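Local coordinates for protein putative glucose-6-phosphate 1-epimerase (Salmonella typhimurium, PDB 2HTA) that probably interconverts the alpha and beta anomers of glucose 6-phosphate, acting as a hexose-6-phosphate mutarotase of the aldose 1-epimerase superfamily, at residues Leu33-Arg36 with Leu41-Ile44; Ala53-Gln58 with Leu132-Gln137; Leu63-Val68 with Gln302-Ala307; Ile94-Phe99 with Phe150-Arg155; Ala154-Lys157 with Glu163-Leu166. One frame throughout, in Å; residues are numbered along the deposited sequence.

Contacts 1 and 5 each join the two strands of an antiparallel hairpin through backbone hydrogen bonds. Contact 5, half at the surface, separates a charged face from an apolar one, whereas in the largely buried contact 1 the partly exposed R35-D42 salt bridge shares its face with I44. Contacts 2, 3 and 4 have no hydrogen bonds between their segments; they are buried meetings of aromatic and aliphatic groups. Contacts 2 and 3 pack the five-stranded sheet, which also holds contact 1, against the nine-stranded sheet that holds contact 5. Contact 4 shares A154 and R155 with contact 5, but presses the earlier part of strand 151-158 against 94-99, near the probable active site.

Contact 1. Residues Leu33-Arg36 with Leu41-Ile44; sequences LSRR and LDLI
R36 and L43 face each other as a hydrogen-bonded pair where strands 33-36 and 41-44 run antiparallel, 4.7 Å apart at their axes and with directions 168° apart. This is a beta hairpin in the five-stranded sheet. R36 N donates to L43 O (2.9 Å), and L43 N donates to R36 O (2.8 Å). The next pair, R35 with I44, is non-hydrogen-bonded; there R35 CA approaches L43 O in a CA-H...O contact.

R35 and D42 are partly exposed, where a charged pair is at home. The arginine chain starts extended and bends at chi3 (67°), which brings NH1 over the carboxylate of D42. The salt bridge from R35 NH1 to D42 OD1 measures 3.2 Å, but it reaches the oxygen from above the carboxylate plane and is far from straight; the stronger salt bridge of R35 runs from NH2 to E27. I44 is buried, and its CG2 branch lies 3.8 Å from CD2 of L33, two branched aliphatic side chains in van der Waals contact. R36 turns its polar end back along its own strand: NE gives S34 OG a nearly straight bond of 2.8 Å, lying in the guanidinium plane.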
# COMPACT_ATOMS: atom_id res chain seq x y z
N LEU A 33 -13.72 -2.97 -16.44
CA LEU A 33 -12.32 -3.38 -16.26
C LEU A 33 -11.65 -3.42 -17.60
O LEU A 33 -12.12 -4.09 -18.52
CB LEU A 33 -12.26 -4.79 -15.70
CG LEU A 33 -12.33 -5.02 -14.18
CD1 LEU A 33 -12.27 -6.54 -13.90
CD2 LEU A 33 -11.26 -4.24 -13.43
N SER A 34 -10.51 -2.75 -17.70
CA SER A 34 -9.73 -2.76 -18.92
C SER A 34 -8.27 -2.94 -18.57
O SER A 34 -7.87 -2.63 -17.44
CB SER A 34 -9.91 -1.44 -19.69
OG SER A 34 -9.43 -0.30 -18.93
N ARG A 35 -7.52 -3.51 -19.49
CA ARG A 35 -6.06 -3.40 -19.46
C ARG A 35 -5.51 -2.24 -20.33
O ARG A 35 -5.95 -2.01 -21.48
CB ARG A 35 -5.37 -4.69 -19.88
CG ARG A 35 -3.83 -4.42 -20.00
CD ARG A 35 -2.97 -5.62 -20.24
NE ARG A 35 -3.15 -6.28 -21.54
CZ ARG A 35 -2.39 -6.14 -22.62
NH1 ARG A 35 -1.37 -5.28 -22.68
NH2 ARG A 35 -2.70 -6.87 -23.70
N ARG A 36 -4.55 -1.50 -19.76
CA ARG A 36 -3.93 -0.38 -20.46
C ARG A 36 -2.45 -0.52 -20.18
O ARG A 36 -2.03 -1.46 -19.49
CB ARG A 36 -4.48 0.95 -19.91
CG ARG A 36 -6.01 0.87 -19.76
CD ARG A 36 -6.68 2.24 -19.69
NE ARG A 36 -8.08 2.13 -19.27
CZ ARG A 36 -8.85 3.18 -19.10
NH1 ARG A 36 -8.35 4.37 -19.40
NH2 ARG A 36 -10.12 3.06 -18.65
N LEU A 41 4.68 -0.89 -18.14
CA LEU A 41 3.82 -1.70 -17.24
C LEU A 41 2.38 -1.83 -17.66
O LEU A 41 1.74 -0.82 -18.01
CB LEU A 41 3.82 -1.08 -15.83
CG LEU A 41 5.20 -0.92 -15.15
CD1 LEU A 41 5.07 -0.48 -13.69
CD2 LEU A 41 5.98 -2.23 -15.23
N ASP A 42 1.90 -3.07 -17.63
CA ASP A 42 0.52 -3.33 -17.89
C ASP A 42 -0.29 -2.94 -16.65
O ASP A 42 0.11 -3.28 -15.55
CB ASP A 42 0.35 -4.80 -18.17
CG ASP A 42 0.78 -5.13 -19.59
OD1 ASP A 42 0.68 -4.24 -20.47
OD2 ASP A 42 1.22 -6.27 -19.81
N LEU A 43 -1.37 -2.18 -16.87
CA LEU A 43 -2.25 -1.69 -15.77
C LEU A 43 -3.67 -2.28 -15.94
O LEU A 43 -4.13 -2.45 -17.06
CB LEU A 43 -2.39 -0.15 -15.78
CG LEU A 43 -1.05 0.60 -15.84
CD1 LEU A 43 -1.25 2.12 -15.75
CD2 LEU A 43 -0.13 0.12 -14.68
N ILE A 44 -4.32 -2.57 -14.82
CA ILE A 44 -5.72 -2.93 -14.79
C ILE A 44 -6.49 -1.75 -14.21
O ILE A 44 -6.22 -1.29 -13.10
CB ILE A 44 -5.98 -4.21 -13.94
CG1 ILE A 44 -5.08 -5.40 -14.41
CG2 ILE A 44 -7.49 -4.50 -13.89
CD1 ILE A 44 -5.37 -5.91 -15.87

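Contact 2. Residues Ala53-Gln58 with Leu132-Gln137; sequences ASFALQ and LTFELQ
F55 is the first residue of 53-58 to reach across to 132-137, and it meets two side chains there. The far rim of its ring, CE2 and CZ, is approached by L132 from the opposite direction; L132 CD1 lies 3.9 Å from F55 CE2, and the second methyl, CD2, also touches that carbon. Nearer the backbone, F134 sets one corner of its ring over a face of F55: F134 CE1 is 3.7 Å from F55 CD1, displaced toward the rim. The two rings are inclined by 40° with centroids 5.2 Å apart.

No backbone hydrogen bond joins the segments, because they belong to different sheets: strand 51-56 to the five-stranded antiparallel sheet and strand 130-137 to the nine-stranded one. F55 CA and L132 CA are 10.2 Å apart, a gap that large side chains can span, in a beta-rich fold of the galactose mutarotase type. F156, from strand 151-158, adds an edge-to-face partner to F55.

Past the end of the strand the chain turns at L57, which is partly exposed. Its CG stands anti to the carbonyl carbon (chi1 -71°), and the isobutyl group then crosses F134 at about a right angle. Only one branch makes the touch: L57 CD2 meets the edge of the F134 ring near its plane, 3.7 Å from CE2.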
# COMPACT_ATOMS: atom_id res chain seq x y z
N ALA A 53 -10.48 3.05 -9.85
CA ALA A 53 -9.28 2.50 -9.19
C ALA A 53 -8.36 1.93 -10.26
O ALA A 53 -8.78 1.63 -11.39
CB ALA A 53 -9.71 1.36 -8.21
N SER A 54 -7.08 1.75 -9.93
CA SER A 54 -6.21 1.18 -10.97
C SER A 54 -5.10 0.42 -10.26
O SER A 54 -4.78 0.71 -9.10
CB SER A 54 -5.60 2.29 -11.86
OG SER A 54 -4.91 3.29 -11.10
N PHE A 55 -4.51 -0.52 -10.99
CA PHE A 55 -3.52 -1.41 -10.44
C PHE A 55 -2.41 -1.56 -11.47
O PHE A 55 -2.66 -1.48 -12.66
CB PHE A 55 -4.12 -2.79 -10.31
CG PHE A 55 -5.23 -2.92 -9.31
CD1 PHE A 55 -4.99 -3.41 -8.02
CD2 PHE A 55 -6.54 -2.61 -9.69
CE1 PHE A 55 -6.06 -3.51 -7.09
CE2 PHE A 55 -7.61 -2.73 -8.78
CZ PHE A 55 -7.37 -3.19 -7.50
N ALA A 56 -1.19 -1.86 -11.02
CA ALA A 56 -0.22 -2.45 -11.93
C ALA A 56 -0.24 -3.96 -11.68
O ALA A 56 -0.31 -4.42 -10.51
CB ALA A 56 1.19 -1.88 -11.66
N LEU A 57 -0.08 -4.74 -12.76
CA LEU A 57 0.16 -6.17 -12.63
C LEU A 57 1.44 -6.40 -11.86
O LEU A 57 1.53 -7.35 -11.06
CB LEU A 57 0.25 -6.90 -13.97
CG LEU A 57 -1.10 -7.00 -14.69
CD1 LEU A 57 -0.94 -7.61 -16.10
CD2 LEU A 57 -2.13 -7.85 -13.87
N GLN A 58 2.44 -5.56 -12.12
CA GLN A 58 3.69 -5.61 -11.35
C GLN A 58 3.46 -5.26 -9.89
O GLN A 58 3.04 -4.15 -9.57
CB GLN A 58 4.75 -4.69 -11.97
CG GLN A 58 6.07 -4.74 -11.24
CD GLN A 58 7.11 -4.03 -12.06
OE1 GLN A 58 7.57 -4.56 -13.05
NE2 GLN A 58 7.45 -2.84 -11.66
N LEU A 132 -11.16 -8.30 -7.10
CA LEU A 132 -10.11 -8.82 -7.99
C LEU A 132 -9.15 -9.67 -7.16
O LEU A 132 -8.89 -9.35 -6.00
CB LEU A 132 -9.27 -7.67 -8.59
CG LEU A 132 -9.95 -6.57 -9.43
CD1 LEU A 132 -10.39 -5.45 -8.50
CD2 LEU A 132 -8.89 -6.04 -10.42
N THR A 133 -8.65 -10.74 -7.78
CA THR A 133 -7.65 -11.60 -7.12
C THR A 133 -6.45 -11.67 -8.04
O THR A 133 -6.58 -12.07 -9.18
CB THR A 133 -8.16 -12.97 -6.95
OG1 THR A 133 -9.33 -12.94 -6.12
CG2 THR A 133 -7.11 -13.81 -6.25
N PHE A 134 -5.29 -11.32 -7.50
CA PHE A 134 -4.01 -11.41 -8.22
C PHE A 134 -3.21 -12.54 -7.59
O PHE A 134 -3.31 -12.80 -6.36
CB PHE A 134 -3.24 -10.08 -8.09
CG PHE A 134 -3.88 -8.92 -8.77
CD1 PHE A 134 -4.86 -8.11 -8.11
CD2 PHE A 134 -3.56 -8.63 -10.09
CE1 PHE A 134 -5.44 -6.99 -8.78
CE2 PHE A 134 -4.13 -7.51 -10.73
CZ PHE A 134 -5.05 -6.71 -10.10
N GLU A 135 -2.35 -13.19 -8.38
CA GLU A 135 -1.56 -14.30 -7.83
C GLU A 135 -0.08 -14.15 -8.25
O GLU A 135 0.21 -13.83 -9.40
CB GLU A 135 -2.09 -15.60 -8.43
CG GLU A 135 -1.36 -16.83 -7.91
CD GLU A 135 -1.97 -18.11 -8.48
OE1 GLU A 135 -1.70 -18.43 -9.65
OE2 GLU A 135 -2.77 -18.75 -7.80
N LEU A 136 0.82 -14.44 -7.32
CA LEU A 136 2.25 -14.51 -7.62
C LEU A 136 2.74 -15.87 -7.20
O LEU A 136 2.34 -16.38 -6.16
CB LEU A 136 3.02 -13.41 -6.90
CG LEU A 136 4.55 -13.40 -7.22
CD1 LEU A 136 4.76 -12.75 -8.61
CD2 LEU A 136 5.18 -12.53 -6.18
N GLN A 137 3.57 -16.53 -8.04
CA GLN A 137 4.12 -17.83 -7.64
C GLN A 137 5.62 -17.82 -7.74
O GLN A 137 6.20 -17.07 -8.52
CB GLN A 137 3.59 -18.95 -8.51
CG GLN A 137 2.07 -19.16 -8.26
CD GLN A 137 1.58 -20.40 -8.90
OE1 GLN A 137 1.38 -20.42 -10.10
NE2 GLN A 137 1.38 -21.46 -8.11

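Contact 3. Residues Leu63-Val68 with Gln302-Ala307; sequences LSWKPV and QTICVA
A single large side chain, W65, carries the strand 63-67 side of this contact, reaching two aliphatic residues of 302-307 across a CA-CA separation of 10.0 Å from I304. The indole stands with CG anti to the backbone N (chi1 169°), which sends its six-membered ring across to the other strand. There CZ3 does most of the touching: it lies 3.6 Å from CG2 of I304 and 4.2 Å from CG2 of V306. Both methyls come to the ring obliquely. The neighbouring corner, W65 CH2, rests 3.6 Å from the backbone O of I304.

Strand 61-67 is an outermost strand of the five-stranded sheet and 298-308 lies inside the nine-stranded one, so the tryptophan spans the space between two sheets of this mutarotase-like fold. Beta-branched I304 and V306, two residues apart, both point toward it. On its own strand P67 lays CD over one face of the indole, 3.7 Å above the plane.

The one polar atom of the ring, W65 NE1, donates to G159 O. With that N-H occupied, what W65 offers I304 and V306 is carbon, and the side-chain contact probably rests on dispersion and on burial of W65 and I304, with V306 partly exposed at one side.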
# COMPACT_ATOMS: atom_id res chain seq x y z
N LEU A 63 -2.70 1.36 -7.30
CA LEU A 63 -2.14 2.69 -7.57
C LEU A 63 -3.06 3.81 -7.10
O LEU A 63 -2.58 4.87 -6.66
CB LEU A 63 -2.01 2.86 -9.09
CG LEU A 63 -1.19 1.79 -9.81
CD1 LEU A 63 -1.18 1.92 -11.31
CD2 LEU A 63 0.25 1.85 -9.24
N SER A 64 -4.37 3.58 -7.17
CA SER A 64 -5.32 4.70 -6.88
C SER A 64 -6.68 4.11 -6.54
O SER A 64 -6.99 3.01 -6.98
CB SER A 64 -5.45 5.68 -8.09
OG SER A 64 -6.13 5.08 -9.18
N TRP A 65 -7.48 4.85 -5.78
CA TRP A 65 -8.82 4.45 -5.42
C TRP A 65 -9.55 5.76 -5.11
O TRP A 65 -9.13 6.54 -4.26
CB TRP A 65 -8.82 3.48 -4.19
CG TRP A 65 -10.21 3.26 -3.64
CD1 TRP A 65 -11.33 2.82 -4.35
CD2 TRP A 65 -10.67 3.56 -2.31
NE1 TRP A 65 -12.41 2.75 -3.50
CE2 TRP A 65 -12.05 3.26 -2.27
CE3 TRP A 65 -10.04 4.05 -1.14
CZ2 TRP A 65 -12.85 3.44 -1.10
CZ3 TRP A 65 -10.81 4.21 0.03
CH2 TRP A 65 -12.21 3.93 0.03
N LYS A 66 -10.70 5.94 -5.78
CA LYS A 66 -11.51 7.11 -5.58
C LYS A 66 -12.96 6.67 -5.64
O LYS A 66 -13.47 6.39 -6.73
CB LYS A 66 -11.23 8.12 -6.67
CG LYS A 66 -11.98 9.45 -6.52
CD LYS A 66 -11.42 10.39 -7.59
CE LYS A 66 -12.51 11.15 -8.24
NZ LYS A 66 -13.00 12.21 -7.28
N PRO A 67 -13.62 6.55 -4.46
CA PRO A 67 -15.00 6.21 -4.48
C PRO A 67 -15.79 7.46 -4.91
O PRO A 67 -15.32 8.59 -4.73
CB PRO A 67 -15.31 5.82 -3.02
CG PRO A 67 -14.22 6.30 -2.22
CD PRO A 67 -13.11 6.76 -3.08
N VAL A 68 -16.95 7.23 -5.49
CA VAL A 68 -17.76 8.31 -5.99
C VAL A 68 -18.10 9.29 -4.87
O VAL A 68 -18.38 8.90 -3.73
CB VAL A 68 -19.05 7.77 -6.74
CG1 VAL A 68 -20.00 7.06 -5.81
CG2 VAL A 68 -19.72 8.84 -7.48
N GLN A 302 -6.01 -4.99 5.18
CA GLN A 302 -6.29 -3.60 5.48
C GLN A 302 -7.63 -3.19 4.78
O GLN A 302 -7.84 -3.57 3.63
CB GLN A 302 -5.13 -2.75 4.94
CG GLN A 302 -5.31 -1.24 5.25
CD GLN A 302 -4.22 -0.39 4.71
OE1 GLN A 302 -4.43 0.34 3.75
NE2 GLN A 302 -3.01 -0.48 5.32
N THR A 303 -8.50 -2.48 5.49
CA THR A 303 -9.72 -1.90 4.95
C THR A 303 -9.63 -0.40 5.16
O THR A 303 -9.13 0.08 6.17
CB THR A 303 -10.97 -2.55 5.61
OG1 THR A 303 -10.99 -3.92 5.19
CG2 THR A 303 -12.26 -1.87 5.11
N ILE A 304 -10.02 0.33 4.11
CA ILE A 304 -10.00 1.77 4.09
C ILE A 304 -11.42 2.31 3.89
O ILE A 304 -12.17 1.85 2.99
CB ILE A 304 -9.10 2.29 2.93
CG1 ILE A 304 -7.75 1.56 2.91
CG2 ILE A 304 -8.96 3.85 3.07
CD1 ILE A 304 -6.94 1.75 1.56
N CYS A 305 -11.76 3.31 4.69
CA CYS A 305 -13.13 3.89 4.69
C CYS A 305 -12.94 5.41 4.77
O CYS A 305 -12.10 5.89 5.54
CB CYS A 305 -13.85 3.37 5.95
SG CYS A 305 -15.47 3.98 6.15
N VAL A 306 -13.68 6.17 3.96
CA VAL A 306 -13.62 7.62 4.03
C VAL A 306 -14.90 8.20 4.67
O VAL A 306 -15.99 7.72 4.41
CB VAL A 306 -13.44 8.25 2.63
CG1 VAL A 306 -13.28 9.77 2.77
CG2 VAL A 306 -12.24 7.67 1.99
N ALA A 307 -14.73 9.22 5.53
CA ALA A 307 -15.88 9.92 6.17
C ALA A 307 -15.68 11.42 6.13
O ALA A 307 -14.56 11.92 6.18
CB ALA A 307 -16.09 9.47 7.58

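Contact 4. Residues Ile94-Phe99 with Phe150-Arg155; sequences ICWPWF and FTLLAR
W96 meets L152 and F150 in the tight part of this contact, whose touching residues are buried throughout. L152 lies across one face of the indole, with CG over the ring centre. Its two methyls divide the ring system: CD1 is 3.6 Å from W96 CE3, while CD2 makes a CH-pi contact with the five-membered ring, 3.9 Å from its centroid and 7° off the normal. The opposite face of W96 is covered by CB of P97, the residue that follows it through a cis peptide bond, so the indole is clamped between proline and leucine. The outer end of the six-membered ring then points into F150: W96 CH2 comes 3.6 Å from F150 CG in an edge-to-face pair, the planes inclined by 58°. In F150, CG between the backbone N and the carbonyl carbon (chi1 68°) places the ring at the outer end of W96.

The other end is looser. I94 reaches A154 with one methyl, CD1 to CB at 3.8 Å, and the small alanine accepts the longer isoleucine. Beyond the touching residues, T151 turns away; that side of the strand carries T151 and the partly exposed R155 as well as the buried L153.

Strand 94-95 belongs to the eight-stranded sheet and pairs with strand 172-183, which bears H179, a probable catalytic residue; I94 lies close to R114, a likely substrate ligand. With no hydrogen bond joining the two segments, their hold depends on shape: a flat indole covered on both faces, whose edge abuts the face of F150, probably has little freedom to shift or tilt.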
# COMPACT_ATOMS: atom_id res chain seq x y z
N ILE A 94 2.91 -3.88 -1.82
CA ILE A 94 2.85 -5.15 -1.04
C ILE A 94 4.31 -5.51 -0.71
O ILE A 94 5.10 -5.75 -1.63
CB ILE A 94 2.21 -6.31 -1.85
CG1 ILE A 94 0.67 -6.00 -2.01
CG2 ILE A 94 2.39 -7.73 -1.16
CD1 ILE A 94 0.08 -6.89 -3.10
N CYS A 95 4.62 -5.53 0.58
CA CYS A 95 5.99 -5.76 1.03
C CYS A 95 6.05 -7.17 1.54
O CYS A 95 5.54 -7.49 2.60
CB CYS A 95 6.35 -4.82 2.14
SG CYS A 95 6.03 -3.02 1.75
N TRP A 96 6.71 -8.02 0.78
CA TRP A 96 6.76 -9.46 1.09
C TRP A 96 7.94 -10.10 0.34
O TRP A 96 8.14 -9.80 -0.81
CB TRP A 96 5.44 -10.08 0.63
CG TRP A 96 5.25 -11.51 1.12
CD1 TRP A 96 4.57 -11.91 2.22
CD2 TRP A 96 5.71 -12.72 0.47
NE1 TRP A 96 4.62 -13.29 2.34
CE2 TRP A 96 5.31 -13.80 1.27
CE3 TRP A 96 6.44 -12.96 -0.71
CZ2 TRP A 96 5.63 -15.14 0.94
CZ3 TRP A 96 6.75 -14.29 -1.06
CH2 TRP A 96 6.34 -15.36 -0.23
N PRO A 97 8.66 -11.08 0.95
CA PRO A 97 8.50 -11.70 2.25
C PRO A 97 9.32 -11.06 3.38
O PRO A 97 9.54 -11.72 4.40
CB PRO A 97 8.97 -13.15 1.98
CG PRO A 97 10.13 -12.96 0.99
CD PRO A 97 9.77 -11.70 0.19
N TRP A 98 9.75 -9.80 3.23
CA TRP A 98 10.23 -9.05 4.40
C TRP A 98 9.78 -7.63 4.36
O TRP A 98 9.45 -7.11 3.30
CB TRP A 98 11.78 -9.14 4.62
CG TRP A 98 12.58 -8.51 3.50
CD1 TRP A 98 12.98 -7.19 3.39
CD2 TRP A 98 13.03 -9.18 2.33
NE1 TRP A 98 13.68 -7.01 2.21
CE2 TRP A 98 13.73 -8.21 1.55
CE3 TRP A 98 12.98 -10.51 1.89
CZ2 TRP A 98 14.32 -8.52 0.31
CZ3 TRP A 98 13.58 -10.82 0.65
CH2 TRP A 98 14.23 -9.83 -0.12
N PHE A 99 9.66 -7.03 5.53
CA PHE A 99 9.33 -5.63 5.67
C PHE A 99 10.63 -4.87 6.04
O PHE A 99 11.41 -5.34 6.88
CB PHE A 99 8.28 -5.44 6.79
CG PHE A 99 8.00 -3.99 7.10
CD1 PHE A 99 7.38 -3.16 6.14
CD2 PHE A 99 8.43 -3.42 8.29
CE1 PHE A 99 7.13 -1.81 6.42
CE2 PHE A 99 8.20 -2.07 8.56
CZ PHE A 99 7.52 -1.28 7.60
N PHE A 150 6.28 -20.79 -3.10
CA PHE A 150 5.16 -20.04 -2.51
C PHE A 150 4.10 -19.75 -3.59
O PHE A 150 4.40 -19.79 -4.79
CB PHE A 150 5.67 -18.69 -1.91
CG PHE A 150 6.15 -17.67 -2.97
CD1 PHE A 150 7.52 -17.59 -3.31
CD2 PHE A 150 5.26 -16.80 -3.59
CE1 PHE A 150 7.93 -16.65 -4.25
CE2 PHE A 150 5.65 -15.91 -4.58
CZ PHE A 150 7.03 -15.81 -4.90
N THR A 151 2.87 -19.49 -3.14
CA THR A 151 1.84 -18.85 -3.96
C THR A 151 1.26 -17.73 -3.08
O THR A 151 0.79 -17.99 -1.95
CB THR A 151 0.71 -19.82 -4.32
OG1 THR A 151 1.26 -20.93 -5.03
CG2 THR A 151 -0.30 -19.11 -5.22
N LEU A 152 1.32 -16.49 -3.57
CA LEU A 152 0.86 -15.33 -2.84
C LEU A 152 -0.37 -14.83 -3.59
O LEU A 152 -0.35 -14.77 -4.84
CB LEU A 152 1.90 -14.22 -2.96
CG LEU A 152 2.65 -13.58 -1.82
CD1 LEU A 152 3.34 -12.24 -2.30
CD2 LEU A 152 1.83 -13.36 -0.55
N LEU A 153 -1.45 -14.58 -2.85
CA LEU A 153 -2.68 -14.04 -3.39
C LEU A 153 -2.96 -12.67 -2.80
O LEU A 153 -2.83 -12.50 -1.60
CB LEU A 153 -3.90 -14.95 -3.10
CG LEU A 153 -3.69 -16.29 -3.80
CD1 LEU A 153 -4.32 -17.45 -3.14
CD2 LEU A 153 -4.14 -16.20 -5.26
N ALA A 154 -3.37 -11.72 -3.64
CA ALA A 154 -3.77 -10.38 -3.16
C ALA A 154 -5.21 -10.23 -3.66
O ALA A 154 -5.46 -10.28 -4.87
CB ALA A 154 -2.87 -9.28 -3.72
N ARG A 155 -6.14 -10.13 -2.73
CA ARG A 155 -7.58 -9.98 -3.06
C ARG A 155 -7.97 -8.60 -2.68
O ARG A 155 -7.66 -8.16 -1.56
CB ARG A 155 -8.39 -11.01 -2.27
CG ARG A 155 -7.99 -12.47 -2.57
CD ARG A 155 -8.93 -13.43 -1.86
NE ARG A 155 -8.85 -14.77 -2.41
CZ ARG A 155 -8.06 -15.72 -1.92
NH1 ARG A 155 -8.04 -16.93 -2.48
NH2 ARG A 155 -7.32 -15.48 -0.84

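Contact 5. Residues Ala154-Lys157 with Glu163-Leu166; sequences ARFK and EIEL
R155 and E165 form a hydrogen-bonded pair, as do K157 and E163, and four backbone bonds tie these residues across the strands. R155 N gives E165 O a bond of 2.9 Å, and E165 N answers to R155 O at 2.8 Å. The same exchange joins K157 with E163. Between them F156 and I164 form a non-hydrogen-bonded pair, with F156 CA making a CA-H...O contact to E163 O.

On the face bearing R155, K157, E163 and E165, acid stands beside base. R155 and E165 run side by side, both pointing the same way, but R155 NH2 and E165 OE1 are 3.9 Å apart, a long salt bridge. A water fills the interval: it accepts from R155 NH2 and donates to both E165 O and E165 OE1. Likewise K157 NZ and E163 OE1 are 4.0 Å apart, and a second water takes a bond from NZ and gives one to E163 OE2 (2.6 Å). Long flexible chains suit this face, where water molecules bridge the charged groups.

Strands 154-157 and 163-166 are the arms of a beta hairpin, antiparallel at 169°, in the third and fourth strands of the nine-stranded sheet. Its other face is apolar: the F156 ring lies obliquely against I164, CE2 to CG2 at 3.8 Å, while A154 and L166 continue the surface.

Neighbours set these groups in place. E167 makes a salt bridge with R155 NH2, and L62 of strand 61-67 packs on both F156 and I164. On its other side, I164 is hydrogen-bonded through its backbone to Q302 of strand 298-308.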
# COMPACT_ATOMS: atom_id res chain seq x y z
N ALA A 154 -3.37 -11.72 -3.64
CA ALA A 154 -3.77 -10.38 -3.16
C ALA A 154 -5.21 -10.23 -3.66
O ALA A 154 -5.46 -10.28 -4.87
CB ALA A 154 -2.87 -9.28 -3.72
N ARG A 155 -6.14 -10.13 -2.73
CA ARG A 155 -7.58 -9.98 -3.06
C ARG A 155 -7.97 -8.60 -2.68
O ARG A 155 -7.66 -8.16 -1.56
CB ARG A 155 -8.39 -11.01 -2.27
CG ARG A 155 -7.99 -12.47 -2.57
CD ARG A 155 -8.93 -13.43 -1.86
NE ARG A 155 -8.85 -14.77 -2.41
CZ ARG A 155 -8.06 -15.72 -1.92
NH1 ARG A 155 -8.04 -16.93 -2.48
NH2 ARG A 155 -7.32 -15.48 -0.84
N PHE A 156 -8.59 -7.87 -3.62
CA PHE A 156 -9.04 -6.51 -3.43
C PHE A 156 -10.54 -6.41 -3.58
O PHE A 156 -11.11 -7.14 -4.38
CB PHE A 156 -8.45 -5.62 -4.50
CG PHE A 156 -6.96 -5.55 -4.44
CD1 PHE A 156 -6.19 -6.53 -5.05
CD2 PHE A 156 -6.34 -4.54 -3.69
CE1 PHE A 156 -4.75 -6.47 -4.97
CE2 PHE A 156 -4.91 -4.46 -3.66
CZ PHE A 156 -4.16 -5.43 -4.27
N LYS A 157 -11.16 -5.52 -2.82
CA LYS A 157 -12.59 -5.14 -3.04
C LYS A 157 -12.60 -3.64 -3.19
O LYS A 157 -12.21 -2.95 -2.26
CB LYS A 157 -13.42 -5.58 -1.83
CG LYS A 157 -13.43 -7.05 -1.65
CD LYS A 157 -14.61 -7.43 -0.72
CE LYS A 157 -14.75 -8.92 -0.57
NZ LYS A 157 -15.83 -9.20 0.42
N GLU A 163 -10.96 -2.90 0.35
CA GLU A 163 -10.41 -3.97 1.17
C GLU A 163 -9.23 -4.56 0.44
O GLU A 163 -9.25 -4.74 -0.78
CB GLU A 163 -11.41 -5.05 1.47
CG GLU A 163 -12.71 -4.48 2.03
CD GLU A 163 -13.74 -5.58 2.25
OE1 GLU A 163 -13.31 -6.79 2.34
OE2 GLU A 163 -14.95 -5.24 2.32
N ILE A 164 -8.19 -4.88 1.22
CA ILE A 164 -6.94 -5.47 0.66
C ILE A 164 -6.66 -6.66 1.55
O ILE A 164 -6.67 -6.52 2.76
CB ILE A 164 -5.79 -4.46 0.71
CG1 ILE A 164 -6.20 -3.20 -0.08
CG2 ILE A 164 -4.48 -5.10 0.09
CD1 ILE A 164 -5.44 -1.92 0.29
N GLU A 165 -6.48 -7.85 0.98
CA GLU A 165 -6.13 -9.01 1.79
C GLU A 165 -4.98 -9.74 1.10
O GLU A 165 -5.10 -10.14 -0.06
CB GLU A 165 -7.34 -9.93 1.94
CG GLU A 165 -7.06 -11.27 2.70
CD GLU A 165 -8.25 -12.23 2.64
OE1 GLU A 165 -8.62 -12.69 1.53
OE2 GLU A 165 -8.84 -12.52 3.70
N LEU A 166 -3.87 -9.88 1.80
CA LEU A 166 -2.72 -10.65 1.35
C LEU A 166 -2.64 -12.04 2.02
O LEU A 166 -2.68 -12.15 3.24
CB LEU A 166 -1.45 -9.86 1.66
CG LEU A 166 -0.18 -10.54 1.15
CD1 LEU A 166 -0.06 -10.50 -0.40
CD2 LEU A 166 1.04 -9.90 1.83
O HOH W 1 -6.18 -12.98 0.04
O HOH W 2 -16.17 -7.53 2.66